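Local coordinates for protein ectoine dioxygenase (Sphingopyxis alaskensis, PDB 4MHR) that catalyses the iron- and 2-oxoglutarate-dependent hydroxylation of L-ectoine to 5-hydroxyectoine, a compatible solute that protects cells against osmotic stress, at residues N37-S42 against A123-G128; E102-S107 against V131-S136; M187-S192 against N250-S255. One frame throughout, in Å; residues are numbered along the deposited sequence.

Contact 1 of 3, residues N37-S42 against A123-G128; sequences NDAPIS and ARFLLG
The phenyl ring of F125 is the surface on which A39, P40 and I41 settle, a compact example of a loop packed on a helix chiefly through one aromatic ring. A39 lies over one face: its CB is 4.0 Å from the centroid of the F125 ring and 25° off the ring normal, a CH-pi contact displaced toward CE1. P40 sits nearer the root of the side chain, with its CD 3.7 Å from F125 CB. I41, the next residue, crosses the ring obliquely, its CD1 3.9 Å from F125 CE2. The same methyl also meets L126, CD1 of I41 being 3.9 Å from CD2 of that leucine, so one branch tip bridges two consecutive helix residues. With CG anti to the backbone N (chi1 174°), F125 swings its ring off the helix flank toward the loop.

A second shell fixes both partners. A46 of helix 43-52 packs on I41 and F125, while V31 covers F125 and L126. S33 and H32 hydrogen-bond to the carbonyl oxygens of F125 and L126, tying the preceding chain to the end of helix 117-127, which G128 closes in a Schellman motif. On the loop side, W35 NE1 holds I41 O, and S42 is the N-cap of helix 43-52. No hydrogen bond or charge pair joins 37-42 to 123-128 directly; the interface is purely apolar, so shape and exclusion of water hold it, and the carbonyls of F125, L126 and I41 find their partners in neighbouring chain.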
loop_
_atom_site.group_PDB
_atom_site.type_symbol
_atom_site.label_atom_id
_atom_site.label_comp_id
_atom_site.label_asym_id
_atom_site.label_seq_id
_atom_site.Cartn_x
_atom_site.Cartn_y
_atom_site.Cartn_z
ATOM N N ASN A 37 -13.816 22.743 1.302
ATOM C CA ASN A 37 -12.648 23.582 1.635
ATOM C C ASN A 37 -11.901 23.047 2.861
ATOM O O ASN A 37 -10.735 23.186 2.932
ATOM C CB ASN A 37 -12.986 25.111 1.829
ATOM C CG ASN A 37 -12.894 25.905 0.525
ATOM O OD1 ASN A 37 -13.619 26.866 0.322
ATOM N ND2 ASN A 37 -12.068 25.471 -0.374
ATOM N N ASP A 38 -12.605 22.360 3.737
ATOM C CA ASP A 38 -11.985 21.743 4.881
ATOM C C ASP A 38 -11.237 20.441 4.548
ATOM O O ASP A 38 -10.611 19.879 5.419
ATOM C CB ASP A 38 -13.061 21.372 5.904
ATOM C CG ASP A 38 -13.620 22.584 6.678
ATOM O OD1 ASP A 38 -13.188 23.737 6.483
ATOM O OD2 ASP A 38 -14.537 22.364 7.493
ATOM N N ALA A 39 -11.336 19.900 3.340
ATOM C CA ALA A 39 -10.594 18.669 3.067
ATOM C C ALA A 39 -9.073 18.891 3.155
ATOM O O ALA A 39 -8.592 19.964 2.850
ATOM C CB ALA A 39 -10.970 18.121 1.729
ATOM N N PRO A 40 -8.302 17.846 3.509
ATOM C CA PRO A 40 -6.853 17.887 3.576
ATOM C C PRO A 40 -6.140 17.826 2.240
ATOM O O PRO A 40 -4.943 17.967 2.208
ATOM C CB PRO A 40 -6.515 16.707 4.453
ATOM C CG PRO A 40 -7.614 15.708 4.167
ATOM C CD PRO A 40 -8.836 16.544 3.921
ATOM N N ILE A 41 -6.853 17.686 1.129
ATOM C CA ILE A 41 -6.231 17.767 -0.184
ATOM C C ILE A 41 -7.099 18.680 -1.055
ATOM O O ILE A 41 -8.230 18.964 -0.699
ATOM C CB ILE A 41 -6.121 16.382 -0.839
ATOM C CG1 ILE A 41 -7.466 15.663 -0.869
ATOM C CG2 ILE A 41 -5.106 15.480 -0.087
ATOM C CD1 ILE A 41 -7.378 14.282 -1.538
ATOM N N SER A 42 -6.572 19.118 -2.188
ATOM C CA SER A 42 -7.267 20.055 -3.009
ATOM C C SER A 42 -8.348 19.325 -3.801
ATOM O O SER A 42 -8.378 18.100 -3.844
ATOM C CB SER A 42 -6.253 20.694 -3.971
ATOM O OG SER A 42 -5.898 19.714 -4.929
ATOM N N ALA A 123 -6.145 9.813 4.701
ATOM C CA ALA A 123 -6.871 8.558 4.709
ATOM C C ALA A 123 -8.336 8.705 5.142
ATOM O O ALA A 123 -9.245 8.054 4.559
ATOM C CB ALA A 123 -6.225 7.516 5.604
ATOM N N ARG A 124 -8.538 9.391 6.248
ATOM C CA ARG A 124 -9.891 9.540 6.788
ATOM C C ARG A 124 -10.771 10.278 5.754
ATOM O O ARG A 124 -11.906 9.997 5.625
ATOM C CB ARG A 124 -9.865 10.335 8.116
ATOM C CG ARG A 124 -9.238 9.505 9.234
ATOM C CD ARG A 124 -8.763 10.380 10.406
ATOM N NE ARG A 124 -9.948 10.869 11.048
ATOM C CZ ARG A 124 -10.424 12.098 10.940
ATOM N NH1 ARG A 124 -9.764 13.053 10.296
ATOM N NH2 ARG A 124 -11.586 12.360 11.500
ATOM N N PHE A 125 -10.226 11.282 5.075
ATOM C CA PHE A 125 -10.988 11.950 3.980
ATOM C C PHE A 125 -11.328 10.955 2.828
ATOM O O PHE A 125 -12.495 10.771 2.402
ATOM C CB PHE A 125 -10.185 13.131 3.412
ATOM C CG PHE A 125 -10.850 13.722 2.218
ATOM C CD1 PHE A 125 -11.992 14.444 2.377
ATOM C CD2 PHE A 125 -10.377 13.475 0.926
ATOM C CE1 PHE A 125 -12.694 14.907 1.237
ATOM C CE2 PHE A 125 -11.015 13.977 -0.172
ATOM C CZ PHE A 125 -12.191 14.663 -0.007
ATOM N N LEU A 126 -10.302 10.353 2.273
ATOM C CA LEU A 126 -10.459 9.503 1.084
ATOM C C LEU A 126 -11.355 8.294 1.357
ATOM O O LEU A 126 -12.120 7.859 0.448
ATOM C CB LEU A 126 -9.116 9.012 0.529
ATOM C CG LEU A 126 -8.275 10.123 -0.069
ATOM C CD1 LEU A 126 -6.919 9.564 -0.478
ATOM C CD2 LEU A 126 -8.943 10.731 -1.289
ATOM N N LEU A 127 -11.287 7.791 2.582
ATOM C CA LEU A 127 -12.100 6.641 3.007
ATOM C C LEU A 127 -13.458 6.990 3.703
ATOM O O LEU A 127 -14.327 6.118 3.912
ATOM C CB LEU A 127 -11.261 5.688 3.820
ATOM C CG LEU A 127 -9.981 5.190 3.175
ATOM C CD1 LEU A 127 -9.181 4.244 4.067
ATOM C CD2 LEU A 127 -10.358 4.519 1.872
ATOM N N GLY A 128 -13.684 8.265 3.912
ATOM C CA GLY A 128 -14.916 8.814 4.481
ATOM C C GLY A 128 -15.246 8.199 5.804
ATOM O O GLY A 128 -16.328 7.784 5.978
#

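Contact 2 of 3, residues E102-S107 against V131-S136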
loop_
_atom_site.group_PDB
_atom_site.type_symbol
_atom_site.label_atom_id
_atom_site.label_comp_id
_atom_site.label_asym_id
_atom_site.label_seq_id
_atom_site.Cartn_x
_atom_site.Cartn_y
_atom_site.Cartn_z
ATOM N N GLU A 102 4.029 -5.408 10.456
ATOM C CA GLU A 102 3.599 -4.877 11.756
ATOM C C GLU A 102 4.526 -3.827 12.302
ATOM O O GLU A 102 4.661 -3.632 13.544
ATOM C CB GLU A 102 3.402 -6.022 12.772
ATOM C CG GLU A 102 2.225 -6.910 12.470
ATOM C CD GLU A 102 0.934 -6.146 12.808
ATOM O OE1 GLU A 102 0.738 -5.833 14.003
ATOM O OE2 GLU A 102 0.160 -5.780 11.886
ATOM N N ILE A 103 5.170 -3.081 11.424
ATOM C CA ILE A 103 6.042 -2.033 11.935
ATOM C C ILE A 103 5.346 -0.957 12.739
ATOM O O ILE A 103 5.964 -0.306 13.588
ATOM C CB ILE A 103 6.865 -1.288 10.883
ATOM C CG1 ILE A 103 5.991 -0.784 9.728
ATOM C CG2 ILE A 103 7.983 -2.145 10.390
ATOM C CD1 ILE A 103 6.778 0.128 8.801
ATOM N N HIS A 104 4.086 -0.735 12.440
ATOM C CA HIS A 104 3.345 0.260 13.152
ATOM C C HIS A 104 3.109 -0.202 14.602
ATOM O O HIS A 104 2.868 0.624 15.449
ATOM C CB HIS A 104 2.005 0.541 12.444
ATOM C CG HIS A 104 1.017 -0.572 12.590
ATOM N ND1 HIS A 104 1.164 -1.794 11.979
ATOM C CD2 HIS A 104 -0.111 -0.667 13.333
ATOM C CE1 HIS A 104 0.153 -2.578 12.298
ATOM N NE2 HIS A 104 -0.638 -1.910 13.108
ATOM N N ALA A 105 3.158 -1.518 14.850
ATOM C CA ALA A 105 2.944 -2.058 16.199
ATOM C C ALA A 105 4.278 -2.244 16.942
ATOM O O ALA A 105 4.289 -2.100 18.126
ATOM C CB ALA A 105 2.173 -3.359 16.158
ATOM N N GLN A 106 5.398 -2.445 16.240
ATOM C CA GLN A 106 6.673 -2.784 16.864
ATOM C C GLN A 106 7.626 -1.630 17.005
ATOM O O GLN A 106 8.592 -1.741 17.720
ATOM C CB GLN A 106 7.350 -3.844 16.019
ATOM C CG GLN A 106 6.533 -5.117 15.854
ATOM C CD GLN A 106 7.301 -6.209 15.152
ATOM O OE1 GLN A 106 7.323 -6.331 13.895
ATOM N NE2 GLN A 106 7.931 -7.040 15.936
ATOM N N SER A 107 7.395 -0.518 16.293
ATOM C CA SER A 107 8.327 0.599 16.244
ATOM C C SER A 107 7.537 1.881 16.602
ATOM O O SER A 107 6.557 2.198 15.920
ATOM C CB SER A 107 8.901 0.772 14.829
ATOM O OG SER A 107 9.595 2.016 14.719
ATOM N N VAL A 131 -10.285 5.411 10.611
ATOM C CA VAL A 131 -9.453 4.367 9.961
ATOM C C VAL A 131 -8.587 3.617 10.962
ATOM O O VAL A 131 -8.352 4.093 12.065
ATOM C CB VAL A 131 -8.490 5.002 8.931
ATOM C CG1 VAL A 131 -9.259 5.581 7.791
ATOM C CG2 VAL A 131 -7.667 6.098 9.560
ATOM N N TYR A 132 -8.095 2.465 10.561
ATOM C CA TYR A 132 -7.132 1.749 11.372
ATOM C C TYR A 132 -6.138 1.111 10.403
ATOM O O TYR A 132 -6.337 1.135 9.153
ATOM C CB TYR A 132 -7.862 0.715 12.261
ATOM C CG TYR A 132 -8.364 -0.468 11.472
ATOM C CD1 TYR A 132 -9.543 -0.398 10.734
ATOM C CD2 TYR A 132 -7.654 -1.617 11.417
ATOM C CE1 TYR A 132 -9.968 -1.454 10.009
ATOM C CE2 TYR A 132 -8.091 -2.713 10.652
ATOM C CZ TYR A 132 -9.244 -2.609 9.973
ATOM O OH TYR A 132 -9.725 -3.631 9.188
ATOM N N ILE A 133 -5.031 0.628 10.962
ATOM C CA ILE A 133 -3.950 0.000 10.193
ATOM C C ILE A 133 -4.266 -1.441 9.922
ATOM O O ILE A 133 -4.279 -2.220 10.834
ATOM C CB ILE A 133 -2.564 0.142 10.857
ATOM C CG1 ILE A 133 -2.251 1.629 11.081
ATOM C CG2 ILE A 133 -1.488 -0.505 9.973
ATOM C CD1 ILE A 133 -2.259 2.466 9.811
ATOM N N HIS A 134 -4.593 -1.782 8.669
ATOM C CA HIS A 134 -4.883 -3.180 8.293
ATOM C C HIS A 134 -3.562 -3.996 8.248
ATOM O O HIS A 134 -3.521 -5.163 8.553
ATOM C CB HIS A 134 -5.611 -3.209 6.935
ATOM C CG HIS A 134 -5.598 -4.535 6.230
ATOM N ND1 HIS A 134 -6.453 -5.574 6.548
ATOM C CD2 HIS A 134 -4.886 -4.951 5.152
ATOM C CE1 HIS A 134 -6.263 -6.577 5.706
ATOM N NE2 HIS A 134 -5.314 -6.226 4.851
ATOM N N GLN A 135 -2.491 -3.364 7.818
ATOM C CA GLN A 135 -1.212 -4.037 7.621
ATOM C C GLN A 135 -0.218 -2.947 7.489
ATOM O O GLN A 135 -0.538 -1.895 6.931
ATOM C CB GLN A 135 -1.236 -4.808 6.308
ATOM C CG GLN A 135 0.085 -5.483 5.964
ATOM C CD GLN A 135 0.049 -6.044 4.562
ATOM O OE1 GLN A 135 0.560 -5.427 3.594
ATOM N NE2 GLN A 135 -0.610 -7.175 4.421
ATOM N N SER A 136 1.015 -3.196 7.902
ATOM C CA SER A 136 2.153 -2.311 7.643
ATOM C C SER A 136 3.401 -3.118 7.320
ATOM O O SER A 136 3.501 -4.313 7.695
ATOM C CB SER A 136 2.420 -1.393 8.808
ATOM O OG SER A 136 2.897 -2.058 9.965
HETATM O O HOH W 1 1.019 -5.709 9.340
HETATM O O HOH W 2 -3.891 -1.452 13.407
#
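The imidazole of H104 is gripped on a face and at an edge. I133 CG2 stands almost exactly over the ring centre, 3.4 Å from the centroid and 3° off the normal, a close CH-pi contact. At the edge, in the ring plane, S136 OG is hydrogen-bonded to H104 ND1 at 2.7 Å, and either atom could be the donor. The remaining nitrogen, NE2, is 3.3 Å from a water that in turn donates to I133 O. H104 CG lies between its backbone N and carbonyl carbon (chi1 72°), which sets the ring against I133 and S136. An alanine here is likely to leave S136 OG without its imidazole mate and to open a gap beside the I133 CG2 methyl.

The backbones meet directly too: E102 N donates to S136 O at 3.0 Å, from well above the carbonyl plane. A second water joins E102 OE2 to S136 N, while E102 OE1 forms a salt bridge with R294.

E102 is the N-cap of the short helix 103-106, which follows strand 97-101, the neighbour of strand 131-141 in the main antiparallel sheet. The contact packs this helix on an inner strand of the cupin fold, which also carries Q135, a residue that binds L-ectoine and whose CB is directed away from helix 103-106.

Contact 3 of 3, residues M187-S192 against N250-S255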
loop_
_atom_site.group_PDB
_atom_site.type_symbol
_atom_site.label_atom_id
_atom_site.label_comp_id
_atom_site.label_asym_id
_atom_site.label_seq_id
_atom_site.Cartn_x
_atom_site.Cartn_y
_atom_site.Cartn_z
ATOM N N MET A 187 5.245 0.593 -10.309
ATOM C CA MET A 187 4.556 0.907 -11.527
ATOM C C MET A 187 3.089 0.597 -11.252
ATOM O O MET A 187 2.774 -0.448 -10.673
ATOM C CB MET A 187 5.018 -0.078 -12.607
ATOM C CG MET A 187 6.405 0.247 -13.129
ATOM S SD MET A 187 6.923 -0.804 -14.495
ATOM C CE MET A 187 5.479 -1.267 -15.388
ATOM N N VAL A 188 2.223 1.440 -11.765
ATOM C CA VAL A 188 0.785 1.276 -11.647
ATOM C C VAL A 188 0.189 1.385 -13.018
ATOM O O VAL A 188 0.798 2.017 -13.935
ATOM C CB VAL A 188 0.167 2.283 -10.654
ATOM C CG1 VAL A 188 0.874 2.190 -9.335
ATOM C CG2 VAL A 188 0.206 3.735 -11.173
ATOM N N ILE A 189 -0.977 0.760 -13.185
ATOM C CA ILE A 189 -1.816 0.994 -14.369
ATOM C C ILE A 189 -2.957 1.963 -13.972
ATOM O O ILE A 189 -3.955 1.553 -13.305
ATOM C CB ILE A 189 -2.363 -0.338 -14.895
ATOM C CG1 ILE A 189 -1.190 -1.248 -15.336
ATOM C CG2 ILE A 189 -3.316 -0.110 -16.060
ATOM C CD1 ILE A 189 -1.655 -2.625 -15.793
ATOM N N PRO A 190 -2.841 3.260 -14.370
ATOM C CA PRO A 190 -3.806 4.232 -13.837
ATOM C C PRO A 190 -5.245 3.984 -14.340
ATOM O O PRO A 190 -5.447 3.611 -15.481
ATOM C CB PRO A 190 -3.288 5.610 -14.316
ATOM C CG PRO A 190 -2.047 5.348 -15.097
ATOM C CD PRO A 190 -1.828 3.871 -15.252
ATOM N N GLY A 191 -6.224 4.124 -13.457
ATOM C CA GLY A 191 -7.601 3.791 -13.799
ATOM C C GLY A 191 -7.965 2.329 -13.668
ATOM O O GLY A 191 -9.111 1.995 -13.698
ATOM N N SER A 192 -7.007 1.478 -13.396
ATOM C CA SER A 192 -7.253 0.062 -13.254
ATOM C C SER A 192 -8.028 -0.308 -12.018
ATOM O O SER A 192 -8.684 -1.348 -11.935
ATOM C CB SER A 192 -5.906 -0.665 -13.240
ATOM O OG SER A 192 -5.070 -0.426 -12.107
ATOM N N ASN A 250 -7.474 -1.397 -4.869
ATOM C CA ASN A 250 -7.672 -2.218 -6.014
ATOM C C ASN A 250 -6.850 -1.801 -7.257
ATOM O O ASN A 250 -7.115 -2.276 -8.356
ATOM C CB ASN A 250 -9.150 -2.272 -6.357
ATOM C CG ASN A 250 -9.457 -3.321 -7.446
ATOM O OD1 ASN A 250 -9.072 -4.493 -7.362
ATOM N ND2 ASN A 250 -10.141 -2.887 -8.454
ATOM N N LEU A 251 -5.920 -0.872 -7.106
ATOM C CA LEU A 251 -5.127 -0.468 -8.234
ATOM C C LEU A 251 -4.082 -1.551 -8.631
ATOM O O LEU A 251 -3.375 -2.140 -7.785
ATOM C CB LEU A 251 -4.361 0.806 -7.918
ATOM C CG LEU A 251 -3.600 1.486 -9.081
ATOM C CD1 LEU A 251 -4.580 1.944 -10.154
ATOM C CD2 LEU A 251 -2.732 2.581 -8.534
ATOM N N MET A 252 -4.002 -1.824 -9.903
ATOM C CA MET A 252 -3.097 -2.920 -10.430
ATOM C C MET A 252 -1.693 -2.386 -10.472
ATOM O O MET A 252 -1.422 -1.354 -11.105
ATOM C CB MET A 252 -3.510 -3.343 -11.854
ATOM C CG MET A 252 -2.866 -4.665 -12.357
ATOM S SD MET A 252 -3.156 -6.105 -11.275
ATOM C CE MET A 252 -4.842 -6.387 -11.622
ATOM N N HIS A 253 -0.788 -3.052 -9.759
ATOM C CA HIS A 253 0.537 -2.522 -9.638
ATOM C C HIS A 253 1.591 -3.617 -9.482
ATOM O O HIS A 253 1.317 -4.824 -9.153
ATOM C CB HIS A 253 0.615 -1.525 -8.438
ATOM C CG HIS A 253 0.519 -2.198 -7.112
ATOM N ND1 HIS A 253 -0.672 -2.668 -6.610
ATOM C CD2 HIS A 253 1.469 -2.610 -6.247
ATOM C CE1 HIS A 253 -0.467 -3.226 -5.434
ATOM N NE2 HIS A 253 0.820 -3.225 -5.195
ATOM N N GLY A 254 2.823 -3.201 -9.632
ATOM C CA GLY A 254 3.986 -4.161 -9.562
ATOM C C GLY A 254 5.301 -3.444 -9.799
ATOM O O GLY A 254 5.291 -2.220 -9.898
ATOM N N SER A 255 6.437 -4.172 -9.781
ATOM C CA SER A 255 7.734 -3.539 -10.083
ATOM C C SER A 255 8.645 -4.481 -10.780
ATOM O O SER A 255 8.526 -5.747 -10.612
ATOM C CB SER A 255 8.411 -2.971 -8.817
ATOM O OG SER A 255 8.535 -3.985 -7.865
HETATM O O HOH W 3 -7.297 -3.694 -10.859
#
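M187 and G254 exchange two backbone hydrogen bonds, the textbook hydrogen-bonded antiparallel pair: M187 N reaches G254 O at 2.8 Å, and G254 N returns to M187 O at 2.9 Å. Both are nearly straight. V188 and H253 form the following non-hydrogen-bonded pair, after which I189 N donates to M252 O at 3.0 Å. Beyond it the 187-192 chain folds into a type II turn from I189 to S192, and a side chain takes over from the backbone. S192 OG accepts from M252 N at 2.8 Å and donates to I189 O at 2.6 Å, in the carbonyl plane; its first torsion (chi1 67°) places it between these two partners. I189 O is gripped twice, since S192 N also donates to it across the turn. G191, with positive phi, suits the third position of that turn.

This strand pair belongs to a three-stranded antiparallel sheet of the cupin fold, with strand 253-255 central between 187-188 and 149-152. It carries H253, one of the two iron-binding histidines of the facial triad, which H152 and D154 complete. H253 ND1 donates to L251 O at 3.0 Å, with that oxygen in the ring plane; this fixes the ring's rotation and probably leaves NE2 to serve as the iron ligand when metal binds.

Farther along, one water, 2.9 Å from S192 O and from N250 O, can donate to both carbonyls, though it has more acceptors in reach than protons; N250 OD1 is hydrogen-bonded to S153 OG. One methyl of L251, CD2, packs on V188, 3.6 Å from V188 CB, and Y54 of strand 54-57 packs against both residues.

How the contacts relate
The three contacts spread over the chain, their centres 21 to 23 Å apart. Contacts 1 and 2 are linked because helix 117-127 is followed in the chain by strand 131-141; they touch where R124 CG packs 3.8 Å from V131 CG2, and their segments alternate along the chain. Contact 3 opens only after both have closed, and its nearest atoms are about 9 Å from either. Contacts 2 and 3 lie on opposite sides of the chain's centre, yet each holds a residue of the active site: iron ligand H253 in contact 3, ectoine-binding Q135 in contact 2, where the S136 side chain is about 12 Å from that of D154. Contact 1 lies away from these sites.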